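Local coordinates for protein DNA annealing helicase and endonuclease ZRANB3 (Homo sapiens, PDB 5MKW) that anneals DNA strands using ATP and cuts DNA as an endonuclease, helping to maintain genome stability at stalled or collapsed replication forks, at residues W50-Q58 with L95-R103. Numbering follows the deposited sequence.
Sequences WTSKLPLEQ and LCTVCHKER. With ZN (zinc ion), chain C.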
loop_
_atom_site.group_PDB
_atom_site.type_symbol
_atom_site.label_atom_id
_atom_site.label_comp_id
_atom_site.label_asym_id
_atom_site.label_seq_id
_atom_site.Cartn_x
_atom_site.Cartn_y
_atom_site.Cartn_z
ATOM N N TRP A 50 -5.047 -0.284 12.086
ATOM C CA TRP A 50 -4.792 -1.266 11.001
ATOM C C TRP A 50 -3.332 -1.388 10.629
ATOM O O TRP A 50 -2.896 -2.437 10.162
ATOM C CB TRP A 50 -5.597 -0.884 9.736
ATOM C CG TRP A 50 -5.251 0.504 9.174
ATOM C CD1 TRP A 50 -5.918 1.670 9.401
ATOM C CD2 TRP A 50 -4.239 0.812 8.231
ATOM N NE1 TRP A 50 -5.354 2.701 8.673
ATOM C CE2 TRP A 50 -4.303 2.189 7.965
ATOM C CE3 TRP A 50 -3.322 0.048 7.529
ATOM C CZ2 TRP A 50 -3.476 2.804 7.039
ATOM C CZ3 TRP A 50 -2.414 0.684 6.717
ATOM C CH2 TRP A 50 -2.528 2.037 6.434
ATOM N N THR A 51 -2.559 -0.333 10.850
ATOM C CA THR A 51 -1.084 -0.387 10.648
ATOM C C THR A 51 -0.339 -1.434 11.555
ATOM O O THR A 51 0.786 -1.870 11.257
ATOM C CB THR A 51 -0.472 1.011 10.922
ATOM O OG1 THR A 51 -1.101 1.584 12.084
ATOM C CG2 THR A 51 -0.685 1.928 9.741
ATOM N N SER A 52 -0.994 -1.870 12.621
ATOM C CA SER A 52 -0.382 -2.850 13.524
ATOM C C SER A 52 -0.008 -4.141 12.817
ATOM O O SER A 52 0.852 -4.903 13.297
ATOM C CB SER A 52 -1.329 -3.189 14.666
ATOM O OG SER A 52 -2.446 -3.932 14.191
ATOM N N LYS A 53 -0.596 -4.359 11.650
ATOM C CA LYS A 53 -0.319 -5.545 10.873
ATOM C C LYS A 53 0.854 -5.419 9.906
ATOM O O LYS A 53 1.213 -6.376 9.269
ATOM C CB LYS A 53 -1.559 -5.952 10.102
ATOM C CG LYS A 53 -2.643 -6.504 10.999
ATOM C CD LYS A 53 -3.831 -6.956 10.152
ATOM C CE LYS A 53 -4.806 -7.809 10.956
ATOM N NZ LYS A 53 -5.549 -8.732 10.053
ATOM N N LEU A 54 1.482 -4.261 9.834
ATOM C CA LEU A 54 2.636 -4.075 8.957
ATOM C C LEU A 54 3.876 -4.721 9.570
ATOM O O LEU A 54 3.930 -4.884 10.774
ATOM C CB LEU A 54 2.889 -2.597 8.756
ATOM C CG LEU A 54 1.816 -1.884 7.910
ATOM C CD1 LEU A 54 1.881 -0.397 8.103
ATOM C CD2 LEU A 54 1.960 -2.279 6.433
ATOM N N PRO A 55 4.901 -5.019 8.751
ATOM C CA PRO A 55 6.179 -5.493 9.305
ATOM C C PRO A 55 6.830 -4.528 10.283
ATOM O O PRO A 55 6.764 -3.303 10.105
ATOM C CB PRO A 55 7.084 -5.664 8.052
ATOM C CG PRO A 55 6.177 -5.673 6.877
ATOM C CD PRO A 55 4.969 -4.837 7.294
ATOM N N LEU A 56 7.421 -5.092 11.335
ATOM C CA LEU A 56 8.150 -4.356 12.339
ATOM C C LEU A 56 9.162 -3.409 11.721
ATOM O O LEU A 56 9.332 -2.305 12.180
ATOM C CB LEU A 56 8.847 -5.318 13.284
ATOM C CG LEU A 56 9.752 -4.680 14.322
ATOM C CD1 LEU A 56 8.983 -3.722 15.231
ATOM C CD2 LEU A 56 10.402 -5.756 15.176
ATOM N N GLU A 57 9.827 -3.854 10.669
ATOM C CA GLU A 57 10.816 -3.039 9.987
ATOM C C GLU A 57 10.161 -1.739 9.462
ATOM O O GLU A 57 10.680 -0.632 9.601
ATOM C CB GLU A 57 11.386 -3.872 8.814
ATOM C CG GLU A 57 12.351 -3.137 7.884
ATOM C CD GLU A 57 13.685 -2.811 8.574
ATOM O OE1 GLU A 57 14.101 -3.569 9.489
ATOM O OE2 GLU A 57 14.339 -1.807 8.194
ATOM N N GLN A 58 8.977 -1.876 8.910
ATOM C CA GLN A 58 8.313 -0.722 8.314
ATOM C C GLN A 58 7.798 0.183 9.406
ATOM O O GLN A 58 7.940 1.408 9.342
ATOM C CB GLN A 58 7.201 -1.168 7.369
ATOM C CG GLN A 58 6.548 0.010 6.690
ATOM C CD GLN A 58 5.698 -0.397 5.498
ATOM O OE1 GLN A 58 5.935 -1.437 4.909
ATOM N NE2 GLN A 58 4.681 0.387 5.180
ATOM N N LEU A 95 -4.568 1.345 -2.554
ATOM C CA LEU A 95 -4.592 0.325 -1.504
ATOM C C LEU A 95 -3.821 0.854 -0.304
ATOM O O LEU A 95 -2.727 1.431 -0.461
ATOM C CB LEU A 95 -3.906 -0.976 -1.976
ATOM C CG LEU A 95 -4.470 -1.771 -3.154
ATOM C CD1 LEU A 95 -3.671 -3.052 -3.362
ATOM C CD2 LEU A 95 -5.934 -2.111 -2.954
ATOM N N CYS A 96 -4.316 0.600 0.906
ATOM C CA CYS A 96 -3.492 0.790 2.065
ATOM C C CYS A 96 -2.320 -0.222 1.993
ATOM O O CYS A 96 -2.335 -1.215 1.226
ATOM C CB CYS A 96 -4.309 0.587 3.365
ATOM S SG CYS A 96 -4.721 -1.117 3.735
ATOM N N THR A 97 -1.289 0.025 2.790
ATOM C CA THR A 97 -0.097 -0.811 2.700
ATOM C C THR A 97 -0.292 -2.229 3.229
ATOM O O THR A 97 0.384 -3.121 2.797
ATOM C CB THR A 97 1.114 -0.119 3.326
ATOM O OG1 THR A 97 0.719 0.546 4.539
ATOM C CG2 THR A 97 1.666 0.909 2.305
ATOM N N VAL A 98 -1.261 -2.443 4.105
ATOM C CA VAL A 98 -1.572 -3.767 4.596
ATOM C C VAL A 98 -2.256 -4.582 3.478
ATOM O O VAL A 98 -1.859 -5.691 3.166
ATOM C CB VAL A 98 -2.444 -3.707 5.867
ATOM C CG1 VAL A 98 -3.051 -5.069 6.193
ATOM C CG2 VAL A 98 -1.625 -3.198 7.058
ATOM N N CYS A 99 -3.225 -3.993 2.818
ATOM C CA CYS A 99 -3.802 -4.666 1.640
ATOM C C CYS A 99 -2.787 -4.875 0.501
ATOM O O CYS A 99 -2.827 -5.864 -0.226
ATOM C CB CYS A 99 -4.991 -3.874 1.115
ATOM S SG CYS A 99 -6.434 -3.897 2.236
ATOM N N HIS A 100 -1.937 -3.896 0.287
ATOM C CA HIS A 100 -0.957 -3.997 -0.759
ATOM C C HIS A 100 0.011 -5.169 -0.478
ATOM O O HIS A 100 0.382 -5.900 -1.382
ATOM C CB HIS A 100 -0.184 -2.723 -0.888
ATOM C CG HIS A 100 0.818 -2.756 -1.978
ATOM N ND1 HIS A 100 2.165 -2.567 -1.753
ATOM C CD2 HIS A 100 0.663 -2.846 -3.317
ATOM C CE1 HIS A 100 2.786 -2.506 -2.912
ATOM N NE2 HIS A 100 1.919 -2.805 -3.861
ATOM N N LYS A 101 0.453 -5.292 0.771
ATOM C CA LYS A 101 1.319 -6.405 1.158
ATOM C C LYS A 101 0.674 -7.808 1.093
ATOM O O LYS A 101 1.346 -8.769 0.681
ATOM C CB LYS A 101 1.884 -6.149 2.541
ATOM C CG LYS A 101 2.974 -5.110 2.498
ATOM C CD LYS A 101 3.523 -4.862 3.865
ATOM C CE LYS A 101 4.226 -3.531 3.892
ATOM N NZ LYS A 101 5.467 -3.575 3.099
ATOM N N GLU A 102 -0.604 -7.923 1.467
ATOM C CA GLU A 102 -1.357 -9.167 1.230
ATOM C C GLU A 102 -1.381 -9.505 -0.253
ATOM O O GLU A 102 -1.197 -10.655 -0.647
ATOM C CB GLU A 102 -2.788 -9.083 1.721
ATOM C CG GLU A 102 -2.956 -8.979 3.222
ATOM C CD GLU A 102 -4.387 -8.560 3.632
ATOM O OE1 GLU A 102 -5.299 -8.597 2.785
ATOM O OE2 GLU A 102 -4.611 -8.271 4.813
ATOM N N ARG A 103 -1.662 -8.511 -1.079
ATOM C CA ARG A 103 -1.684 -8.725 -2.518
ATOM C C ARG A 103 -0.325 -9.155 -3.086
ATOM O O ARG A 103 -0.224 -10.142 -3.826
ATOM C CB ARG A 103 -2.144 -7.480 -3.261
ATOM C CG ARG A 103 -2.038 -7.715 -4.765
ATOM C CD ARG A 103 -3.180 -7.133 -5.491
ATOM N NE ARG A 103 -4.464 -7.588 -4.970
ATOM C CZ ARG A 103 -5.613 -7.073 -5.387
ATOM N NH1 ARG A 103 -5.584 -6.187 -6.361
ATOM N NH2 ARG A 103 -6.769 -7.501 -4.897
HETATM ZN ZN ZN C . -6.800 -1.696 2.791
#
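Cys96 SG binds the zinc ion at 2.4 Å and also approaches the Trp50 ring obliquely, 4.6 Å from the centroid of the six-membered ring. It accepts a hydrogen bond from Cys99 N at 3.4 Å, nearly straight at 171°, with Cys96 as the N-cap of helix 97-118. With chi1 at 73° SG is turned back over its own backbone, where it meets both the metal and the N-H of the first helical turn. Cys99 SG is the second ligand here, and Cys20 and Cys23 complete the site. Cys96 CB lies over the Trp50 ring face in a CH-pi contact, 4.2 Å from the six-ring centroid. Two groups meet the ring edge near its plane. Val98 CG2 is 3.7 Å from Trp50 CE3, and Thr97 OG1, hydrogen-bonded to His70 O, is the other. Leu54 CD2 continues the apolar patch, 3.8 Å from Val98 CG2. Replacing Trp50 by an alanine is likely to leave Cys96 CB and Val98 CG2 without their aromatic partner and to open a gap beside the zinc site. In this HNH domain, zinc and the helix-start N-H probably both stabilise negative charge on the Cys96 sulfur, while the indole of Trp50 shields one side of it.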